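Local coordinates for histidine-containing phosphotransfer protein (Oryza sativa, PDB 1YVI) that relays phosphoryl groups from cytokinin sensor histidine kinases to response regulators in the multistep His-to-Asp phosphorelay of plant signalling, at residues Ser16-Gln20 and Gly21-Glu25; Glu25-Gln28 and Gln29-Met32; Gly90-Lys93 and Val94-Cys98; Lys130-Thr133 and Met134-Leu137. All blocks are in the same frame, centred on the assembly; numbering follows the deposited sequence.

Four local contacts trace how an all-helical phosphotransfer protein is capped and continued. Interaction 1 ends helix 2-19 and leads into interaction 2 on helix 25-34, sharing Glu25; there Phe18 CZ lies 3.6 Å from Phe27 CD2. Interaction 3, at the start of helix 92-106, is tied to interaction 1 by Gln92 NE2, 2.8 Å from Gly21 O. Interaction 4 meets interaction 1 where Met17 CE stands 3.7 Å from Phe131 CE1, and meets interaction 2 through Phe27. Interactions 3 and 4 do not touch, their nearest atoms being about 6 Å apart. Interaction 3 packs on helix 72-89, which carries His80, the predicted phosphorylation site.

Interaction 1. Residues Ser16-Gln20 and Gly21-Glu25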
ATOM      1  N   SER A  16     -15.632  -4.379  -2.590  1.00 22.38           N
ATOM      2  CA  SER A  16     -14.998  -4.289  -3.898  1.00 24.15           C
ATOM      3  C   SER A  16     -13.443  -4.312  -3.792  1.00 22.49           C
ATOM      4  O   SER A  16     -12.768  -4.791  -4.696  1.00 23.29           O
ATOM      5  CB  SER A  16     -15.508  -3.048  -4.627  1.00 24.30           C
ATOM      6  OG  SER A  16     -14.790  -1.905  -4.171  1.00 32.37           O
ATOM      7  N   MET A  17     -12.875  -3.764  -2.720  1.00 18.65           N
ATOM      8  CA  MET A  17     -11.416  -3.841  -2.555  1.00 19.75           C
ATOM      9  C   MET A  17     -10.969  -5.311  -2.475  1.00 18.06           C
ATOM     10  O   MET A  17      -9.960  -5.667  -3.060  1.00 17.41           O
ATOM     11  CB  MET A  17     -10.969  -3.066  -1.343  1.00 15.61           C
ATOM     12  CG  MET A  17     -11.114  -1.570  -1.539  1.00 16.44           C
ATOM     13  SD  MET A  17     -11.187  -0.695   0.016  1.00 21.24           S
ATOM     14  CE  MET A  17      -9.643  -1.170   0.773  1.00 16.44           C
ATOM     15  N   PHE A  18     -11.715  -6.145  -1.734  1.00 14.74           N
ATOM     16  CA  PHE A  18     -11.364  -7.550  -1.628  1.00 17.41           C
ATOM     17  C   PHE A  18     -11.706  -8.268  -2.947  1.00 19.04           C
ATOM     18  O   PHE A  18     -10.952  -9.159  -3.396  1.00 17.32           O
ATOM     19  CB  PHE A  18     -12.112  -8.303  -0.496  1.00 20.03           C
ATOM     20  CG  PHE A  18     -11.655  -7.973   0.903  1.00 21.63           C
ATOM     21  CD1 PHE A  18     -12.248  -6.917   1.614  1.00 28.84           C
ATOM     22  CD2 PHE A  18     -10.673  -8.747   1.535  1.00 27.12           C
ATOM     23  CE1 PHE A  18     -11.851  -6.592   2.956  1.00 22.75           C
ATOM     24  CE2 PHE A  18     -10.257  -8.448   2.873  1.00 31.12           C
ATOM     25  CZ  PHE A  18     -10.843  -7.370   3.574  1.00 28.23           C
ATOM     26  N   SER A  19     -12.852  -7.941  -3.544  1.00 19.01           N
ATOM     27  CA  SER A  19     -13.286  -8.727  -4.722  1.00 26.11           C
ATOM     28  C   SER A  19     -12.422  -8.398  -5.939  1.00 25.05           C
ATOM     29  O   SER A  19     -12.249  -9.252  -6.840  1.00 27.34           O
ATOM     30  CB  SER A  19     -14.801  -8.579  -5.009  1.00 22.62           C
ATOM     31  OG  SER A  19     -15.050  -7.302  -5.516  1.00 26.78           O
ATOM     32  N   GLN A  20     -11.854  -7.184  -5.960  1.00 22.74           N
ATOM     33  CA  GLN A  20     -10.898  -6.807  -7.025  1.00 19.70           C
ATOM     34  C   GLN A  20      -9.447  -7.245  -6.793  1.00 18.97           C
ATOM     35  O   GLN A  20      -8.559  -6.961  -7.591  1.00 21.76           O
ATOM     36  CB  GLN A  20     -10.986  -5.321  -7.281  1.00 21.37           C
ATOM     37  CG  GLN A  20     -12.333  -4.960  -7.899  1.00 31.35           C
ATOM     38  CD  GLN A  20     -12.592  -3.478  -7.939  1.00 38.24           C
ATOM     39  OE1 GLN A  20     -11.728  -2.676  -7.603  1.00 42.61           O
ATOM     40  NE2 GLN A  20     -13.799  -3.105  -8.337  1.00 49.33           N
ATOM     41  N   GLY A  21      -9.208  -7.911  -5.679  1.00 18.00           N
ATOM     42  CA  GLY A  21      -7.876  -8.399  -5.354  1.00 18.74           C
ATOM     43  C   GLY A  21      -6.894  -7.396  -4.775  1.00 17.64           C
ATOM     44  O   GLY A  21      -5.727  -7.712  -4.674  1.00 16.14           O
ATOM     45  N   LEU A  22      -7.370  -6.206  -4.364  1.00 16.40           N
ATOM     46  CA  LEU A  22      -6.470  -5.125  -3.935  1.00 13.49           C
ATOM     47  C   LEU A  22      -5.974  -5.376  -2.532  1.00 17.82           C
ATOM     48  O   LEU A  22      -4.849  -4.980  -2.184  1.00 14.52           O
ATOM     49  CB  LEU A  22      -7.172  -3.756  -3.985  1.00 12.50           C
ATOM     50  CG  LEU A  22      -7.645  -3.326  -5.397  1.00 19.70           C
ATOM     51  CD1 LEU A  22      -8.272  -1.937  -5.354  1.00 14.61           C
ATOM     52  CD2 LEU A  22      -6.486  -3.337  -6.420  1.00 17.78           C
ATOM     53  N   VAL A  23      -6.832  -5.982  -1.703  1.00 15.82           N
ATOM     54  CA  VAL A  23      -6.429  -6.338  -0.331  1.00 16.77           C
ATOM     55  C   VAL A  23      -6.725  -7.815  -0.066  1.00 19.74           C
ATOM     56  O   VAL A  23      -7.622  -8.428  -0.695  1.00 13.46           O
ATOM     57  CB  VAL A  23      -7.144  -5.454   0.748  1.00 17.00           C
ATOM     58  CG1 VAL A  23      -6.732  -3.973   0.638  1.00 17.85           C
ATOM     59  CG2 VAL A  23      -8.692  -5.598   0.634  1.00 16.11           C
ATOM     60  N   ASP A  24      -5.953  -8.368   0.849  1.00 16.83           N
ATOM     61  CA  ASP A  24      -6.074  -9.766   1.252  1.00 18.27           C
ATOM     62  C   ASP A  24      -6.533  -9.900   2.730  1.00 18.14           C
ATOM     63  O   ASP A  24      -6.981  -8.923   3.354  1.00 15.24           O
ATOM     64  CB  ASP A  24      -4.754 -10.523   1.024  1.00 14.41           C
ATOM     65  CG  ASP A  24      -3.630 -10.079   1.968  1.00 18.45           C
ATOM     66  OD1 ASP A  24      -3.869  -9.356   2.955  1.00 15.21           O
ATOM     67  OD2 ASP A  24      -2.472 -10.459   1.718  1.00 19.98           O
ATOM     68  N   GLU A  25      -6.413 -11.112   3.277  1.00 16.45           N
ATOM     69  CA  GLU A  25      -6.842 -11.397   4.670  1.00 26.13           C
ATOM     70  C   GLU A  25      -6.192 -10.513   5.725  1.00 20.82           C
ATOM     71  O   GLU A  25      -6.790 -10.279   6.774  1.00 24.50           O
ATOM     72  CB  GLU A  25      -6.639 -12.894   5.031  1.00 26.00           C
ATOM     73  CG  GLU A  25      -5.128 -13.296   5.100  1.00 31.69           C
ATOM     74  CD  GLU A  25      -4.877 -14.797   5.017  1.00 47.09           C
ATOM     75  OE1 GLU A  25      -5.677 -15.589   5.603  1.00 56.06           O
ATOM     76  OE2 GLU A  25      -3.859 -15.181   4.377  1.00 60.79           O
TER
HETATM   77  O   HOH W   1      -8.662 -10.184  -2.310  1.00 28.02           O
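Val23 lays its CG2 methyl over one face of the Phe18 ring, at the place where helix 2-19 ends in a Schellman motif. The methyl carbon Val23 CG2 stands 3.7 Å from the centroid of the Phe18 ring and only 6° off the normal, a CH-pi contact so well centred that all six ring carbons are almost equally near. Val23 divides its work between two branches: with chi1 at -65°, CG1 is anti to the carbonyl carbon and reaches Met17 CE at 4.0 Å, while CG2 is left to face Phe18. Replacing Phe18 by an alanine would probably take away the face on which Val23 CG2 rests and leave a gap beside that methyl. Backbone bonds set this geometry. Leu22 N donates to Met17 O at 2.9 Å, nearly along the C=O axis, and Val23 N adds a weak bond to the same oxygen. The second bond of the motif, from Gly21 N to Phe18 O at 3.1 Å, arrives from above the carbonyl plane. Gly21 adopts positive phi, and a CB there would collide with Gln20 O. Farther out, Asp24 OD1 caps helix 25-34 at Gln26 N, and Leu22 rests on Lys130 of helix 110-142. A water finally bridges the reversal, donating one hydrogen to Phe18 O at 2.7 Å and the other to Val23 O at 2.6 Å.

Interaction 2. Residues Glu25-Gln28 and Gln29-Met32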
ATOM      1  N   GLU A  25      -6.413 -11.112   3.277  1.00 16.45           N
ATOM      2  CA  GLU A  25      -6.842 -11.397   4.670  1.00 26.13           C
ATOM      3  C   GLU A  25      -6.192 -10.513   5.725  1.00 20.82           C
ATOM      4  O   GLU A  25      -6.790 -10.279   6.774  1.00 24.50           O
ATOM      5  CB  GLU A  25      -6.639 -12.894   5.031  1.00 26.00           C
ATOM      6  CG  GLU A  25      -5.128 -13.296   5.100  1.00 31.69           C
ATOM      7  CD  GLU A  25      -4.877 -14.797   5.017  1.00 47.09           C
ATOM      8  OE1 GLU A  25      -5.677 -15.589   5.603  1.00 56.06           O
ATOM      9  OE2 GLU A  25      -3.859 -15.181   4.377  1.00 60.79           O
ATOM     10  N   GLN A  26      -4.965 -10.035   5.490  1.00 21.03           N
ATOM     11  CA  GLN A  26      -4.295  -9.221   6.501  1.00 21.02           C
ATOM     12  C   GLN A  26      -5.099  -7.938   6.715  1.00 19.80           C
ATOM     13  O   GLN A  26      -5.064  -7.380   7.777  1.00 20.11           O
ATOM     14  CB  GLN A  26      -2.834  -8.899   6.146  1.00 21.02           C
ATOM     15  CG  GLN A  26      -2.003 -10.147   5.951  1.00 30.59           C
ATOM     16  CD  GLN A  26      -2.099 -11.040   7.173  1.00 43.97           C
ATOM     17  OE1 GLN A  26      -2.057 -10.549   8.312  1.00 44.98           O
ATOM     18  NE2 GLN A  26      -2.261 -12.352   6.952  1.00 44.92           N
ATOM     19  N   PHE A  27      -5.792  -7.458   5.690  1.00 20.53           N
ATOM     20  CA  PHE A  27      -6.553  -6.221   5.857  1.00 18.53           C
ATOM     21  C   PHE A  27      -7.825  -6.516   6.687  1.00 21.22           C
ATOM     22  O   PHE A  27      -8.262  -5.701   7.531  1.00 19.92           O
ATOM     23  CB  PHE A  27      -6.910  -5.607   4.500  1.00 15.70           C
ATOM     24  CG  PHE A  27      -7.714  -4.364   4.612  1.00 16.80           C
ATOM     25  CD1 PHE A  27      -7.097  -3.135   4.950  1.00 16.46           C
ATOM     26  CD2 PHE A  27      -9.073  -4.399   4.407  1.00 18.86           C
ATOM     27  CE1 PHE A  27      -7.843  -1.979   5.091  1.00 18.05           C
ATOM     28  CE2 PHE A  27      -9.841  -3.235   4.552  1.00 24.63           C
ATOM     29  CZ  PHE A  27      -9.223  -2.022   4.889  1.00 21.11           C
ATOM     30  N   GLN A  28      -8.431  -7.661   6.407  1.00 22.14           N
ATOM     31  CA  GLN A  28      -9.542  -8.152   7.222  1.00 29.23           C
ATOM     32  C   GLN A  28      -9.130  -8.224   8.712  1.00 27.68           C
ATOM     33  O   GLN A  28      -9.852  -7.733   9.571  1.00 30.85           O
ATOM     34  CB  GLN A  28     -10.061  -9.477   6.668  1.00 32.64           C
ATOM     35  CG  GLN A  28     -11.243 -10.037   7.425  1.00 42.43           C
ATOM     36  CD  GLN A  28     -10.925 -11.419   7.967  1.00 52.16           C
ATOM     37  OE1 GLN A  28     -10.357 -11.560   9.067  1.00 56.11           O
ATOM     38  NE2 GLN A  28     -11.267 -12.455   7.188  1.00 57.35           N
ATOM     39  N   GLN A  29      -7.941  -8.734   8.995  1.00 28.11           N
ATOM     40  CA  GLN A  29      -7.435  -8.785  10.379  1.00 36.10           C
ATOM     41  C   GLN A  29      -7.238  -7.424  11.061  1.00 33.59           C
ATOM     42  O   GLN A  29      -7.373  -7.341  12.275  1.00 31.96           O
ATOM     43  CB  GLN A  29      -6.153  -9.606  10.465  1.00 36.87           C
ATOM     44  CG  GLN A  29      -6.402 -11.139  10.384  1.00 49.41           C
ATOM     45  CD  GLN A  29      -5.165 -11.922   9.936  1.00 51.77           C
ATOM     46  OE1 GLN A  29      -5.275 -12.928   9.227  1.00 65.72           O
ATOM     47  NE2 GLN A  29      -3.983 -11.460  10.341  1.00 60.99           N
ATOM     48  N   LEU A  30      -6.936  -6.370  10.287  1.00 30.19           N
ATOM     49  CA  LEU A  30      -6.881  -4.998  10.816  1.00 27.38           C
ATOM     50  C   LEU A  30      -8.241  -4.592  11.334  1.00 28.80           C
ATOM     51  O   LEU A  30      -8.346  -3.902  12.352  1.00 22.75           O
ATOM     52  CB  LEU A  30      -6.512  -3.959   9.746  1.00 26.86           C
ATOM     53  CG  LEU A  30      -5.098  -3.836   9.220  1.00 23.82           C
ATOM     54  CD1 LEU A  30      -5.070  -2.602   8.336  1.00 23.62           C
ATOM     55  CD2 LEU A  30      -4.141  -3.704  10.390  1.00 28.14           C
ATOM     56  N   GLN A  31      -9.279  -4.959  10.589  1.00 26.53           N
ATOM     57  CA  GLN A  31     -10.622  -4.621  11.020  1.00 32.89           C
ATOM     58  C   GLN A  31     -10.932  -5.389  12.323  1.00 35.42           C
ATOM     59  O   GLN A  31     -11.636  -4.860  13.192  1.00 33.24           O
ATOM     60  CB  GLN A  31     -11.634  -4.923   9.918  1.00 33.68           C
ATOM     61  CG  GLN A  31     -11.150  -4.449   8.538  1.00 37.00           C
ATOM     62  CD  GLN A  31     -12.243  -3.858   7.692  1.00 48.67           C
ATOM     63  OE1 GLN A  31     -12.807  -4.547   6.809  1.00 45.16           O
ATOM     64  NE2 GLN A  31     -12.573  -2.564   7.946  1.00 47.78           N
ATOM     65  N   MET A  32     -10.382  -6.600  12.453  1.00 35.97           N
ATOM     66  CA  MET A  32     -10.547  -7.421  13.677  1.00 41.71           C
ATOM     67  C   MET A  32      -9.788  -6.823  14.849  1.00 40.23           C
ATOM     68  O   MET A  32     -10.308  -6.807  15.965  1.00 37.24           O
ATOM     69  CB  MET A  32     -10.077  -8.886  13.496  1.00 42.32           C
ATOM     70  CG  MET A  32     -10.884  -9.740  12.511  1.00 51.61           C
ATOM     71  SD  MET A  32     -12.600  -9.196  12.244  1.00 66.30           S
ATOM     72  CE  MET A  32     -12.925  -9.945  10.630  1.00 53.59           C
TER
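Gln28 and Met32 meet because both chains bend: Gln28 sets CG anti to its backbone N (chi1 -178°) and then turns at chi2, while Met32, with chi2 near -25°, folds its terminal methyl back toward the preceding turn. This is an i to i+4 pairing along the short alpha-helix 25-34, and it puts Met32 CE 3.4 Å from Gln28 OE1, with the aliphatic CG of Gln28 close behind. Gln26 and Gln29, an i to i+3 pair, lie side by side and point the same way. The bent Gln26 chain brings OE1 to within 2.9 Å of Gln29 NE2 at the end of its extended chain, the two amide planes standing at 90° to each other. A leucine in place of Gln29 would probably leave the Gln26 amide without its polar neighbour and freer to turn. On the buried side, Leu30 crosses Phe27 at about a right angle, CD1 of the leucine being 4.0 Å from CD1 of the ring. Gln31 comes up to another part of the same ring, its amide near Phe27 CE2. Phe27 itself packs on Leu14 of helix 2-19, and Leu30 on Val43 and Val46 of helix 42-65, so this face joins the helix to its neighbours. The backbone ladder is uneven: Leu30 N is shared between Gln26 O and, weakly, Phe27 O, which also takes a weak bond from Gln31 N. Firmer rungs flank these, Gln29 N reaching Glu25 O at 2.9 Å and Met32 N lying in the carbonyl plane of Gln28, 3.1 Å from its O.

Interaction 3. Residues Gly90-Lys93 and Val94-Cys98; sequences GAQK and VKFTC
The Phe96 ring carries the carbonyl oxygen of Gln92 over one of its faces, 3.0 Å above the plane and displaced toward the rim. Phe96 CD2 is the ring atom nearest to it, at 3.1 Å from Gln92 O. That same oxygen accepts the backbone bond from Phe96 N at 2.8 Å, so the ring is folded back over the very carbonyl that its own residue grips in the first turn of helix 92-106. The Gln92 side chain meets the ring as well: it runs past Phe96 CE2, which lies 3.9 Å from Gln92 CB, with its amide plane turned 39° from the ring. With CG between the backbone N and the carbonyl carbon (chi1 73°), the extended chain continues out past the ring toward the loop before helix 25-34, and both ends of the amide are used. Gln92 NE2 bonds to Gly21 O in that loop, while OE1 accepts a hydrogen bond from a water 2.8 Å away, which in turn takes a weak bond from Lys95 NZ. Ahead of the helix, Gly90 ends helix 72-89 in a Schellman motif and Ala91 forms an inverse gamma turn at the N-cap position. Lys95 N then donates to Ala91 O at 3.0 Å, in the carbonyl plane, and Thr97 N to Lys93 O. The Thr97 hydroxyl is bonded to Asp123 of helix 110-142. Alanine at the N-cap has no polar side chain to cap the helix with; the Gln92 amide instead probably helps to fix the turn against the loop at Gly21.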
ATOM      1  N   GLY A  90      -2.215  -5.635   4.348  1.00 14.65           N
ATOM      2  CA  GLY A  90      -2.905  -6.393   3.334  1.00 16.08           C
ATOM      3  C   GLY A  90      -2.856  -5.893   1.895  1.00 14.35           C
ATOM      4  O   GLY A  90      -3.651  -6.337   1.072  1.00 11.71           O
ATOM      5  N   ALA A  91      -1.869  -5.065   1.549  1.00 13.30           N
ATOM      6  CA  ALA A  91      -1.766  -4.518   0.212  1.00 12.18           C
ATOM      7  C   ALA A  91      -1.042  -5.553  -0.630  1.00 15.78           C
ATOM      8  O   ALA A  91       0.137  -5.372  -0.967  1.00 11.07           O
ATOM      9  CB  ALA A  91      -0.974  -3.218   0.265  1.00 11.48           C
ATOM     10  N   GLN A  92      -1.727  -6.638  -0.976  1.00 14.52           N
ATOM     11  CA  GLN A  92      -1.022  -7.819  -1.490  1.00 16.53           C
ATOM     12  C   GLN A  92      -0.370  -7.560  -2.856  1.00 14.39           C
ATOM     13  O   GLN A  92       0.653  -8.162  -3.194  1.00 14.22           O
ATOM     14  CB  GLN A  92      -1.977  -9.032  -1.571  1.00 17.54           C
ATOM     15  CG  GLN A  92      -3.012  -8.967  -2.711  1.00 16.03           C
ATOM     16  CD  GLN A  92      -3.918 -10.214  -2.775  1.00 18.70           C
ATOM     17  OE1 GLN A  92      -3.624 -11.222  -2.172  1.00 13.86           O
ATOM     18  NE2 GLN A  92      -5.026 -10.111  -3.481  1.00 15.42           N
ATOM     19  N   LYS A  93      -0.960  -6.706  -3.670  1.00 16.33           N
ATOM     20  CA  LYS A  93      -0.379  -6.495  -5.031  1.00 12.91           C
ATOM     21  C   LYS A  93       0.923  -5.700  -4.921  1.00 17.00           C
ATOM     22  O   LYS A  93       1.881  -5.965  -5.613  1.00 15.22           O
ATOM     23  CB  LYS A  93      -1.410  -5.785  -5.943  1.00 20.72           C
ATOM     24  CG  LYS A  93      -2.664  -6.704  -6.259  1.00 16.51           C
ATOM     25  CD  LYS A  93      -3.572  -6.054  -7.206  1.00 24.96           C
ATOM     26  CE  LYS A  93      -3.143  -6.212  -8.669  1.00 27.60           C
ATOM     27  NZ  LYS A  93      -4.130  -5.373  -9.459  1.00 20.82           N
ATOM     28  N   VAL A  94       0.958  -4.706  -4.034  1.00 13.79           N
ATOM     29  CA  VAL A  94       2.208  -3.984  -3.819  1.00 14.04           C
ATOM     30  C   VAL A  94       3.224  -5.022  -3.304  1.00 15.05           C
ATOM     31  O   VAL A  94       4.365  -5.077  -3.735  1.00 12.15           O
ATOM     32  CB  VAL A  94       2.005  -2.837  -2.807  1.00 11.55           C
ATOM     33  CG1 VAL A  94       3.323  -2.126  -2.462  1.00 13.73           C
ATOM     34  CG2 VAL A  94       0.951  -1.843  -3.335  1.00 10.69           C
ATOM     35  N   LYS A  95       2.794  -5.847  -2.352  1.00 15.30           N
ATOM     36  CA  LYS A  95       3.689  -6.866  -1.797  1.00 14.30           C
ATOM     37  C   LYS A  95       4.256  -7.779  -2.906  1.00  9.97           C
ATOM     38  O   LYS A  95       5.463  -8.045  -2.925  1.00 12.97           O
ATOM     39  CB  LYS A  95       2.939  -7.692  -0.695  1.00  8.65           C
ATOM     40  CG  LYS A  95       3.786  -8.802  -0.145  1.00 16.11           C
ATOM     41  CD  LYS A  95       2.993  -9.772   0.716  1.00 17.73           C
ATOM     42  CE  LYS A  95       2.097 -10.647  -0.148  1.00 25.65           C
ATOM     43  NZ  LYS A  95       1.048 -11.320   0.684  1.00 34.01           N
ATOM     44  N   PHE A  96       3.413  -8.314  -3.790  1.00 13.37           N
ATOM     45  CA  PHE A  96       3.937  -9.240  -4.796  1.00 16.33           C
ATOM     46  C   PHE A  96       4.872  -8.571  -5.775  1.00 15.19           C
ATOM     47  O   PHE A  96       5.860  -9.182  -6.177  1.00 13.79           O
ATOM     48  CB  PHE A  96       2.843 -10.005  -5.539  1.00 15.69           C
ATOM     49  CG  PHE A  96       2.000 -10.830  -4.642  1.00 17.84           C
ATOM     50  CD1 PHE A  96       2.585 -11.596  -3.678  1.00 14.65           C
ATOM     51  CD2 PHE A  96       0.627 -10.795  -4.735  1.00 21.50           C
ATOM     52  CE1 PHE A  96       1.802 -12.346  -2.800  1.00 27.85           C
ATOM     53  CE2 PHE A  96      -0.138 -11.549  -3.870  1.00 21.59           C
ATOM     54  CZ  PHE A  96       0.456 -12.308  -2.915  1.00 19.19           C
ATOM     55  N   THR A  97       4.604  -7.309  -6.088  1.00 16.27           N
ATOM     56  CA  THR A  97       5.507  -6.531  -6.997  1.00 13.18           C
ATOM     57  C   THR A  97       6.878  -6.350  -6.347  1.00 16.26           C
ATOM     58  O   THR A  97       7.914  -6.549  -6.997  1.00 13.17           O
ATOM     59  CB  THR A  97       4.832  -5.230  -7.362  1.00 17.25           C
ATOM     60  OG1 THR A  97       3.604  -5.540  -8.061  1.00 13.29           O
ATOM     61  CG2 THR A  97       5.744  -4.393  -8.267  1.00 15.23           C
ATOM     62  N   CYS A  98       6.894  -6.028  -5.043  1.00 11.22           N
ATOM     63  CA  CYS A  98       8.181  -5.945  -4.268  1.00 13.00           C
ATOM     64  C   CYS A  98       9.001  -7.249  -4.285  1.00 12.14           C
ATOM     65  O   CYS A  98      10.235  -7.233  -4.335  1.00 14.75           O
ATOM     66  CB  CYS A  98       7.912  -5.541  -2.786  1.00 10.47           C
ATOM     67  SG  CYS A  98       7.364  -3.796  -2.736  1.00 15.10           S
TER
HETATM   68  O   HOH W   2      -1.885 -12.325  -0.273  1.00 26.04           O

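Interaction 4. Residues Lys130-Thr133 and Met134-Leu137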
ATOM      1  N   LYS A 130      -8.627   3.832  -3.280  1.00 13.34           N
ATOM      2  CA  LYS A 130      -9.732   3.222  -2.485  1.00 11.05           C
ATOM      3  C   LYS A 130      -9.589   3.606  -1.008  1.00 14.02           C
ATOM      4  O   LYS A 130     -10.576   3.936  -0.348  1.00 12.12           O
ATOM      5  CB  LYS A 130      -9.659   1.689  -2.657  1.00 14.96           C
ATOM      6  CG  LYS A 130      -9.922   1.218  -4.062  1.00 17.28           C
ATOM      7  CD  LYS A 130     -11.258   1.736  -4.576  1.00 19.99           C
ATOM      8  CE  LYS A 130     -11.526   1.288  -6.050  1.00 25.09           C
ATOM      9  NZ  LYS A 130     -10.807   2.132  -7.042  1.00 21.29           N
ATOM     10  N   PHE A 131      -8.349   3.594  -0.492  1.00 12.97           N
ATOM     11  CA  PHE A 131      -8.093   4.041   0.890  1.00 14.59           C
ATOM     12  C   PHE A 131      -8.533   5.447   1.146  1.00 13.32           C
ATOM     13  O   PHE A 131      -9.064   5.700   2.179  1.00 13.21           O
ATOM     14  CB  PHE A 131      -6.622   3.935   1.321  1.00 13.52           C
ATOM     15  CG  PHE A 131      -6.157   2.519   1.627  1.00 10.78           C
ATOM     16  CD1 PHE A 131      -7.047   1.498   1.965  1.00 13.46           C
ATOM     17  CD2 PHE A 131      -4.769   2.245   1.663  1.00 17.23           C
ATOM     18  CE1 PHE A 131      -6.568   0.209   2.301  1.00 16.95           C
ATOM     19  CE2 PHE A 131      -4.282   0.983   2.049  1.00 12.50           C
ATOM     20  CZ  PHE A 131      -5.175  -0.055   2.331  1.00 14.19           C
ATOM     21  N   GLN A 132      -8.300   6.366   0.227  1.00 12.20           N
ATOM     22  CA  GLN A 132      -8.666   7.747   0.456  1.00 12.84           C
ATOM     23  C   GLN A 132     -10.196   7.921   0.507  1.00 13.42           C
ATOM     24  O   GLN A 132     -10.721   8.611   1.355  1.00 13.96           O
ATOM     25  CB  GLN A 132      -8.088   8.631  -0.666  1.00 16.57           C
ATOM     26  CG  GLN A 132      -6.550   8.805  -0.572  1.00 13.45           C
ATOM     27  CD  GLN A 132      -6.110   9.362   0.753  1.00 21.34           C
ATOM     28  OE1 GLN A 132      -6.524  10.438   1.095  1.00 20.28           O
ATOM     29  NE2 GLN A 132      -5.267   8.624   1.501  1.00 22.57           N
ATOM     30  N   THR A 133     -10.892   7.268  -0.404  1.00 11.74           N
ATOM     31  CA  THR A 133     -12.376   7.207  -0.374  1.00 13.16           C
ATOM     32  C   THR A 133     -12.861   6.580   0.965  1.00 14.00           C
ATOM     33  O   THR A 133     -13.792   7.097   1.589  1.00 15.54           O
ATOM     34  CB  THR A 133     -12.901   6.413  -1.595  1.00 15.12           C
ATOM     35  OG1 THR A 133     -12.437   7.035  -2.831  1.00 12.80           O
ATOM     36  CG2 THR A 133     -14.436   6.346  -1.599  1.00 19.25           C
ATOM     37  N   MET A 134     -12.235   5.490   1.398  1.00 15.92           N
ATOM     38  CA  MET A 134     -12.566   4.839   2.696  1.00 14.99           C
ATOM     39  C   MET A 134     -12.425   5.830   3.835  1.00 18.02           C
ATOM     40  O   MET A 134     -13.321   5.941   4.693  1.00 20.07           O
ATOM     41  CB  MET A 134     -11.665   3.614   2.924  1.00 15.25           C
ATOM     42  CG  MET A 134     -12.008   2.825   4.155  1.00 16.16           C
ATOM     43  SD  MET A 134     -10.591   1.805   4.635  1.00 18.74           S
ATOM     44  CE  MET A 134      -9.720   2.937   5.661  1.00 14.00           C
ATOM     45  N   LEU A 135     -11.310   6.554   3.851  1.00 13.46           N
ATOM     46  CA  LEU A 135     -11.010   7.540   4.946  1.00 18.05           C
ATOM     47  C   LEU A 135     -12.073   8.632   5.068  1.00 21.61           C
ATOM     48  O   LEU A 135     -12.472   9.038   6.190  1.00 19.29           O
ATOM     49  CB  LEU A 135      -9.636   8.209   4.759  1.00 13.65           C
ATOM     50  CG  LEU A 135      -8.435   7.268   4.906  1.00 14.75           C
ATOM     51  CD1 LEU A 135      -7.126   7.941   4.454  1.00 19.51           C
ATOM     52  CD2 LEU A 135      -8.284   6.809   6.353  1.00 14.77           C
ATOM     53  N   GLN A 136     -12.471   9.148   3.912  1.00 21.53           N
ATOM     54  CA  GLN A 136     -13.513  10.151   3.815  1.00 26.68           C
ATOM     55  C   GLN A 136     -14.819   9.564   4.354  1.00 26.02           C
ATOM     56  O   GLN A 136     -15.477  10.187   5.211  1.00 26.61           O
ATOM     57  CB  GLN A 136     -13.618  10.590   2.358  1.00 24.06           C
ATOM     58  CG  GLN A 136     -14.528  11.759   1.984  1.00 36.99           C
ATOM     59  CD  GLN A 136     -14.192  12.219   0.525  1.00 46.13           C
ATOM     60  OE1 GLN A 136     -13.406  11.551  -0.170  1.00 52.48           O
ATOM     61  NE2 GLN A 136     -14.775  13.349   0.073  1.00 48.89           N
ATOM     62  N   LEU A 137     -15.189   8.358   3.911  1.00 22.40           N
ATOM     63  CA  LEU A 137     -16.372   7.676   4.491  1.00 23.43           C
ATOM     64  C   LEU A 137     -16.256   7.415   5.989  1.00 25.34           C
ATOM     65  O   LEU A 137     -17.205   7.690   6.735  1.00 27.50           O
ATOM     66  CB  LEU A 137     -16.708   6.351   3.750  1.00 23.65           C
ATOM     67  CG  LEU A 137     -17.046   6.502   2.251  1.00 23.88           C
ATOM     68  CD1 LEU A 137     -17.158   5.108   1.550  1.00 17.85           C
ATOM     69  CD2 LEU A 137     -18.334   7.268   2.124  1.00 27.77           C
TER
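Four successive i to i+4 backbone bonds join Lys130-Thr133 to Met134-Leu137, all between 2.9 and 3.1 Å from N to O. The straightest runs from Leu137 N to Thr133 O at 3.0 Å, with an angle of 173° at the hydrogen; Met134 N reaches Lys130 O at 2.9 Å. Beside this ladder the Thr133 hydroxyl bonds back to Asn129 O one turn earlier. The side chains lean on the same carbonyls: Leu135 CG sits 3.2 Å from Phe131 O, and with CG anti to its own carbonyl carbon (chi1 -67°) the leucine carries CD1 back to Gln132 NE2, 3.6 Å away. That contact sets a methyl against an amide nitrogen at the flank of the helix. Phe131 and Met134 approach only loosely, Met134 SD being 4.4 Å from Phe131 CD1, and each also packs on another helix. Phe131 lies against Val47 and Cys51 of helix 42-65 and on Met17, while Met134 rests on Leu10 of helix 2-19. The regular i to i+4 ladder is that of an alpha-helix, and the Phe131 and Met134 face packs helix 110-142 into the HPt helical bundle.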